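Local coordinates for SusD superfamily protein (Bacteroides thetaiotaomicron, PDB 3MCX), which is of unknown function but belongs to the SusD family of outer-membrane proteins, which probably bind glycans for uptake, and binds zinc ions in the crystal, at residues A[65-70]-A[288-293]; A[294-299]-A[436-441]. All blocks are in the same frame, centred on the assembly; numbering follows the deposited sequence.

Interaction 1. Residues A[65-70]-A[288-293]; sequences GKRVSP and WNNLIL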
loop_
_atom_site.group_PDB
_atom_site.type_symbol
_atom_site.label_atom_id
_atom_site.label_comp_id
_atom_site.label_asym_id
_atom_site.label_seq_id
_atom_site.Cartn_x
_atom_site.Cartn_y
_atom_site.Cartn_z
ATOM N N GLY A 65 1.577 -3.671 21.173
ATOM C CA GLY A 65 3.013 -3.535 20.935
ATOM C C GLY A 65 3.605 -4.680 20.134
ATOM O O GLY A 65 4.824 -4.725 19.988
ATOM N N LYS A 66 2.746 -5.574 19.637
ATOM C CA LYS A 66 3.170 -6.754 18.889
ATOM C C LYS A 66 2.481 -6.755 17.527
ATOM O O LYS A 66 1.589 -5.941 17.258
ATOM C CB LYS A 66 2.914 -8.024 19.715
ATOM C CG LYS A 66 3.738 -8.099 21.017
ATOM C CD LYS A 66 5.219 -8.444 20.782
ATOM C CE LYS A 66 6.057 -8.411 22.056
ATOM N NZ LYS A 66 6.473 -7.009 22.343
ATOM N N ARG A 67 2.902 -7.640 16.646
ATOM C CA ARG A 67 2.577 -7.478 15.237
ATOM C C ARG A 67 1.157 -7.889 14.872
ATOM O O ARG A 67 0.604 -8.886 15.384
ATOM C CB ARG A 67 3.582 -8.201 14.339
ATOM C CG ARG A 67 3.491 -9.710 14.308
ATOM C CD ARG A 67 4.605 -10.334 13.392
ATOM N NE ARG A 67 5.878 -10.224 14.078
ATOM C CZ ARG A 67 6.406 -11.104 14.912
ATOM N NH1 ARG A 67 5.873 -12.325 15.064
ATOM N NH2 ARG A 67 7.498 -10.797 15.586
ATOM N N VAL A 68 0.582 -7.056 14.009
ATOM C CA VAL A 68 -0.667 -7.285 13.281
ATOM C C VAL A 68 -1.940 -7.130 14.119
ATOM O O VAL A 68 -2.862 -6.344 13.769
ATOM C CB VAL A 68 -0.708 -8.634 12.520
ATOM C CG1 VAL A 68 -2.056 -8.767 11.751
ATOM C CG2 VAL A 68 0.465 -8.762 11.524
ATOM N N SER A 69 -2.023 -7.843 15.217
ATOM C CA SER A 69 -3.284 -7.932 15.924
ATOM C C SER A 69 -3.861 -6.588 16.413
ATOM O O SER A 69 -5.079 -6.433 16.387
ATOM C CB SER A 69 -3.296 -9.023 17.010
ATOM O OG SER A 69 -2.389 -8.785 18.069
ATOM N N PRO A 70 -3.042 -5.645 16.897
ATOM C CA PRO A 70 -3.666 -4.393 17.326
ATOM C C PRO A 70 -4.327 -3.612 16.201
ATOM O O PRO A 70 -5.294 -2.884 16.457
ATOM C CB PRO A 70 -2.485 -3.614 17.915
ATOM C CG PRO A 70 -1.496 -4.701 18.370
ATOM C CD PRO A 70 -1.606 -5.692 17.262
ATOM N N TRP A 288 7.450 -16.506 12.951
ATOM C CA TRP A 288 7.152 -15.130 12.652
ATOM C C TRP A 288 5.754 -14.879 12.123
ATOM O O TRP A 288 5.276 -13.751 12.218
ATOM C CB TRP A 288 8.152 -14.557 11.638
ATOM C CG TRP A 288 9.547 -14.553 12.141
ATOM C CD1 TRP A 288 10.501 -15.512 11.965
ATOM C CD2 TRP A 288 10.157 -13.521 12.915
ATOM N NE1 TRP A 288 11.688 -15.132 12.580
ATOM C CE2 TRP A 288 11.491 -13.913 13.173
ATOM C CE3 TRP A 288 9.702 -12.294 13.411
ATOM C CZ2 TRP A 288 12.366 -13.123 13.923
ATOM C CZ3 TRP A 288 10.585 -11.503 14.152
ATOM C CH2 TRP A 288 11.899 -11.913 14.378
ATOM N N ASN A 289 5.088 -15.885 11.581
ATOM C CA ASN A 289 3.832 -15.628 10.901
ATOM C C ASN A 289 2.784 -14.973 11.798
ATOM O O ASN A 289 2.595 -15.382 12.945
ATOM C CB ASN A 289 3.251 -16.956 10.356
ATOM C CG ASN A 289 1.871 -16.796 9.778
ATOM O OD1 ASN A 289 0.903 -16.645 10.548
ATOM N ND2 ASN A 289 1.755 -16.820 8.445
ATOM N N ASN A 290 2.115 -13.969 11.262
ATOM C CA ASN A 290 0.850 -13.553 11.855
ATOM C C ASN A 290 -0.169 -13.019 10.881
ATOM O O ASN A 290 -0.988 -12.199 11.253
ATOM C CB ASN A 290 1.007 -12.598 13.044
ATOM C CG ASN A 290 -0.165 -12.723 14.014
ATOM O OD1 ASN A 290 -0.884 -13.734 13.958
ATOM N ND2 ASN A 290 -0.358 -11.741 14.919
ATOM N N LEU A 291 -0.111 -13.476 9.626
ATOM C CA LEU A 291 -1.071 -13.117 8.598
ATOM C C LEU A 291 -1.501 -14.377 7.882
ATOM O O LEU A 291 -0.662 -15.136 7.382
ATOM C CB LEU A 291 -0.487 -12.118 7.609
ATOM C CG LEU A 291 -0.180 -10.730 8.184
ATOM C CD1 LEU A 291 0.855 -10.005 7.346
ATOM C CD2 LEU A 291 -1.437 -9.847 8.333
ATOM N N ILE A 292 -2.810 -14.597 7.841
ATOM C CA ILE A 292 -3.403 -15.685 7.081
ATOM C C ILE A 292 -4.637 -15.157 6.393
ATOM O O ILE A 292 -5.178 -14.118 6.788
ATOM C CB ILE A 292 -3.739 -16.913 7.929
ATOM C CG1 ILE A 292 -4.722 -16.599 9.085
ATOM C CG2 ILE A 292 -2.419 -17.566 8.476
ATOM C CD1 ILE A 292 -5.282 -17.811 9.836
ATOM N N LEU A 293 -5.089 -15.870 5.369
ATOM C CA LEU A 293 -6.300 -15.521 4.643
ATOM C C LEU A 293 -7.530 -15.936 5.432
ATOM O O LEU A 293 -7.532 -17.005 6.084
ATOM C CB LEU A 293 -6.280 -16.195 3.274
ATOM C CG LEU A 293 -5.079 -15.818 2.380
ATOM C CD1 LEU A 293 -4.956 -16.726 1.135
ATOM C CD2 LEU A 293 -5.170 -14.332 1.960
#
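Arg67 and Trp288 cross at about a right angle. CE3 of Trp288 lies over one face of the Arg67 guanidinium, toward its margin, 3.4 Å from Arg67 NH2, and the two planes are 50° apart. CG of Arg67 sits between its backbone N and carbonyl carbon (chi1 73°), and a further bend at chi3 brings the charged end to Trp288. There Arg67 NH1 gives a weak bond to Trp288 O at 3.2 Å, while NE forms a salt bridge with Glu274. With an alanine here, Glu274 would probably lose its charged mate and Trp288 the guanidinium packed on it. The Asn290 amide stands nearly perpendicular to the guanidinium. Asn290 ND2 donates to Arg67 O at 3.0 Å, close to the amide plane, and its OD1 accepts from Ile60 N. Arg67 O also takes Ser69 N, from the opposite face of its plane. Deeper in, Val68 CG1 meets Leu291 CD2 at 3.6 Å, and Tyr47 and Val279 pack on both residues. Val68 is the N-cap residue of helix 69-72. The contact thus ties a helix-entry turn to the loop leading into strand 292-293, which pairs antiparallel with strand 56-57.

Interaction 2. Residues A[294-299]-A[436-441]; sequences SEDFLN and SWHLET
Two carboxylates of the first helical turn, Glu295 and Asp296, reach Ser436 and His438 of the loop. In one of its two modelled conformers, Glu295 OE1 accepts from Ser436 N at 2.9 Å, a fairly straight bond (158°) that arrives from above the carboxylate plane. Asp296 OD1 accepts from His438 NE2 at 2.8 Å. The carboxylate lies at the edge of the imidazole, and OD1 is close to the ring plane, but the nitrogen approaches from above the carboxylate plane. The two planes are 64° apart. The other ring nitrogen, ND1, bonds to the hydroxyl of Tyr72, so both ends of the imidazole are held. Ser294 CB is in van der Waals contact with His438 NE2 at 3.5 Å. Asp296 is also gripped by the backbone of the same loop, OD1 by Gly435 N and OD2 by Lys434 N.

The apolar part centres on Trp437. Glu295 CB stands over the six-membered ring of Trp437 in a CH-pi contact, 3.6 Å from its centroid. CG of Glu295, anti to its backbone N (chi1 -164°), continues across the same ring on the way to Ser436. Leu298 CD1 comes in at the ring edge, 3.9 Å from Trp437 CZ2.

One water accepts from Glu295 N at 2.9 Å and, weakly, from Trp437 N. It lies over the rim of the indole. Ser294 is the N-cap: its OG accepts from Phe297 N at 3.2 Å and also bonds to Ala54 O.

The N-terminal turn of helix 295-301 is therefore met by side chains, loop amides and a water together. Because Asp296 OD1 accepts from His438 NE2 and Gly435 N, its negative charge is probably stabilised where it lies. The carboxylates pin the loop, while the face of the Trp437 indole packs against Glu295.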
loop_
_atom_site.group_PDB
_atom_site.type_symbol
_atom_site.label_atom_id
_atom_site.label_comp_id
_atom_site.label_asym_id
_atom_site.label_seq_id
_atom_site.Cartn_x
_atom_site.Cartn_y
_atom_site.Cartn_z
ATOM N N SER A 294 -8.576 -15.112 5.366
ATOM C CA SER A 294 -9.837 -15.412 6.016
ATOM C C SER A 294 -10.734 -16.298 5.153
ATOM O O SER A 294 -10.524 -16.462 3.942
ATOM C CB SER A 294 -10.571 -14.120 6.306
ATOM O OG SER A 294 -11.016 -13.558 5.089
ATOM N N GLU A 295 -11.748 -16.832 5.776
ATOM C CA GLU A 295 -12.753 -17.572 5.028
ATOM C C GLU A 295 -13.525 -16.634 4.093
ATOM O O GLU A 295 -14.000 -17.053 3.031
ATOM C CB GLU A 295 -13.723 -18.288 5.954
ATOM C CG GLU A 295 -14.526 -19.357 5.253
ATOM C CD GLU A 295 -15.611 -19.914 6.135
ATOM O OE1 GLU A 295 -16.194 -19.102 6.913
ATOM O OE2 GLU A 295 -15.910 -21.151 6.015
ATOM N N ASP A 296 -13.660 -15.364 4.468
ATOM C CA ASP A 296 -14.264 -14.380 3.535
ATOM C C ASP A 296 -13.510 -14.380 2.220
ATOM O O ASP A 296 -14.127 -14.390 1.168
ATOM C CB ASP A 296 -14.289 -12.954 4.111
ATOM C CG ASP A 296 -14.771 -12.878 5.546
ATOM O OD1 ASP A 296 -14.081 -13.364 6.482
ATOM O OD2 ASP A 296 -15.854 -12.294 5.741
ATOM N N PHE A 297 -12.176 -14.336 2.265
ATOM C CA PHE A 297 -11.393 -14.320 1.058
ATOM C C PHE A 297 -11.498 -15.623 0.275
ATOM O O PHE A 297 -11.702 -15.615 -0.934
ATOM C CB PHE A 297 -9.910 -14.051 1.360
ATOM C CG PHE A 297 -9.093 -13.964 0.100
ATOM C CD1 PHE A 297 -9.253 -12.879 -0.746
ATOM C CD2 PHE A 297 -8.268 -15.012 -0.297
ATOM C CE1 PHE A 297 -8.559 -12.802 -1.951
ATOM C CE2 PHE A 297 -7.597 -14.954 -1.482
ATOM C CZ PHE A 297 -7.744 -13.846 -2.318
ATOM N N LEU A 298 -11.344 -16.754 0.951
ATOM C CA LEU A 298 -11.415 -18.041 0.244
ATOM C C LEU A 298 -12.778 -18.217 -0.390
ATOM O O LEU A 298 -12.898 -18.703 -1.510
ATOM C CB LEU A 298 -11.040 -19.226 1.161
ATOM C CG LEU A 298 -9.560 -19.244 1.612
ATOM C CD1 LEU A 298 -9.287 -20.541 2.402
ATOM C CD2 LEU A 298 -8.587 -19.090 0.430
ATOM N N ASN A 299 -13.829 -17.834 0.326
ATOM C CA ASN A 299 -15.184 -17.961 -0.252
ATOM C C ASN A 299 -15.284 -17.098 -1.513
ATOM O O ASN A 299 -15.862 -17.520 -2.525
ATOM C CB ASN A 299 -16.258 -17.547 0.760
ATOM C CG ASN A 299 -16.566 -18.629 1.797
ATOM O OD1 ASN A 299 -16.125 -19.778 1.700
ATOM N ND2 ASN A 299 -17.319 -18.237 2.815
ATOM N N SER A 436 -15.402 -17.883 9.448
ATOM C CA SER A 436 -15.501 -18.676 10.668
ATOM C C SER A 436 -14.216 -18.792 11.488
ATOM O O SER A 436 -14.300 -19.234 12.649
ATOM C CB SER A 436 -16.055 -20.079 10.376
ATOM O OG SER A 436 -15.122 -20.837 9.658
ATOM N N TRP A 437 -13.062 -18.454 10.916
ATOM C CA TRP A 437 -11.836 -18.453 11.701
ATOM C C TRP A 437 -11.276 -17.096 12.045
ATOM O O TRP A 437 -10.164 -17.002 12.541
ATOM C CB TRP A 437 -10.770 -19.392 11.133
ATOM C CG TRP A 437 -10.339 -19.184 9.683
ATOM C CD1 TRP A 437 -9.371 -18.368 9.226
ATOM C CD2 TRP A 437 -10.844 -19.888 8.533
ATOM N NE1 TRP A 437 -9.237 -18.488 7.867
ATOM C CE2 TRP A 437 -10.145 -19.400 7.412
ATOM C CE3 TRP A 437 -11.813 -20.887 8.347
ATOM C CZ2 TRP A 437 -10.360 -19.894 6.128
ATOM C CZ3 TRP A 437 -12.043 -21.367 7.062
ATOM C CH2 TRP A 437 -11.322 -20.868 5.973
ATOM N N HIS A 438 -12.045 -16.026 11.853
ATOM C CA HIS A 438 -11.657 -14.780 12.455
ATOM C C HIS A 438 -11.492 -14.975 13.944
ATOM O O HIS A 438 -12.175 -15.792 14.599
ATOM C CB HIS A 438 -12.674 -13.694 12.138
ATOM C CG HIS A 438 -12.478 -13.095 10.781
ATOM N ND1 HIS A 438 -11.442 -12.227 10.484
ATOM C CD2 HIS A 438 -13.187 -13.246 9.632
ATOM C CE1 HIS A 438 -11.511 -11.881 9.206
ATOM N NE2 HIS A 438 -12.581 -12.471 8.673
ATOM N N LEU A 439 -10.592 -14.173 14.505
ATOM C CA LEU A 439 -10.259 -14.370 15.902
ATOM C C LEU A 439 -11.384 -13.940 16.830
ATOM O O LEU A 439 -12.091 -12.969 16.550
ATOM C CB LEU A 439 -9.000 -13.617 16.282
ATOM C CG LEU A 439 -7.790 -14.000 15.474
ATOM C CD1 LEU A 439 -6.494 -13.336 16.070
ATOM C CD2 LEU A 439 -7.624 -15.501 15.303
ATOM N N GLU A 440 -11.489 -14.596 17.977
ATOM C CA GLU A 440 -12.507 -14.256 18.958
ATOM C C GLU A 440 -12.291 -12.867 19.551
ATOM O O GLU A 440 -13.209 -12.250 20.072
ATOM C CB GLU A 440 -12.599 -15.304 20.069
ATOM C CG GLU A 440 -13.127 -16.675 19.604
ATOM C CD GLU A 440 -14.485 -16.610 18.922
ATOM O OE1 GLU A 440 -15.375 -15.937 19.481
ATOM O OE2 GLU A 440 -14.644 -17.248 17.841
ATOM N N THR A 441 -11.070 -12.369 19.509
ATOM C CA THR A 441 -10.811 -11.019 19.997
ATOM C C THR A 441 -11.621 -9.935 19.278
ATOM O O THR A 441 -11.824 -8.853 19.845
ATOM C CB THR A 441 -9.314 -10.661 19.853
ATOM O OG1 THR A 441 -8.874 -10.975 18.525
ATOM C CG2 THR A 441 -8.471 -11.403 20.903
HETATM O O HOH W 1 -11.925 -16.383 8.672
#

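In the fold
The two interactions follow one another along the chain. Strand 292-293 ends interaction 1 and leads through Ser294 into helix 295-301 of interaction 2, and their centres are about 14 Å apart. They also touch: Trp437 NE1 lies 2.9 Å from Leu293 O, a probable hydrogen bond, and Ile292 CD1 packs 4.2 Å from Trp437 CD1. Strand 56-57 borders both contacts. Interaction 1 lies away from the zinc sites, although glycerol, probably from the crystallisation liquor, binds Arg67. Interaction 2 is nearer to metal. The side chain of Leu298 is about 12 Å from a bound zinc ion and about 9 Å from the side chain of zinc ligand Glu315.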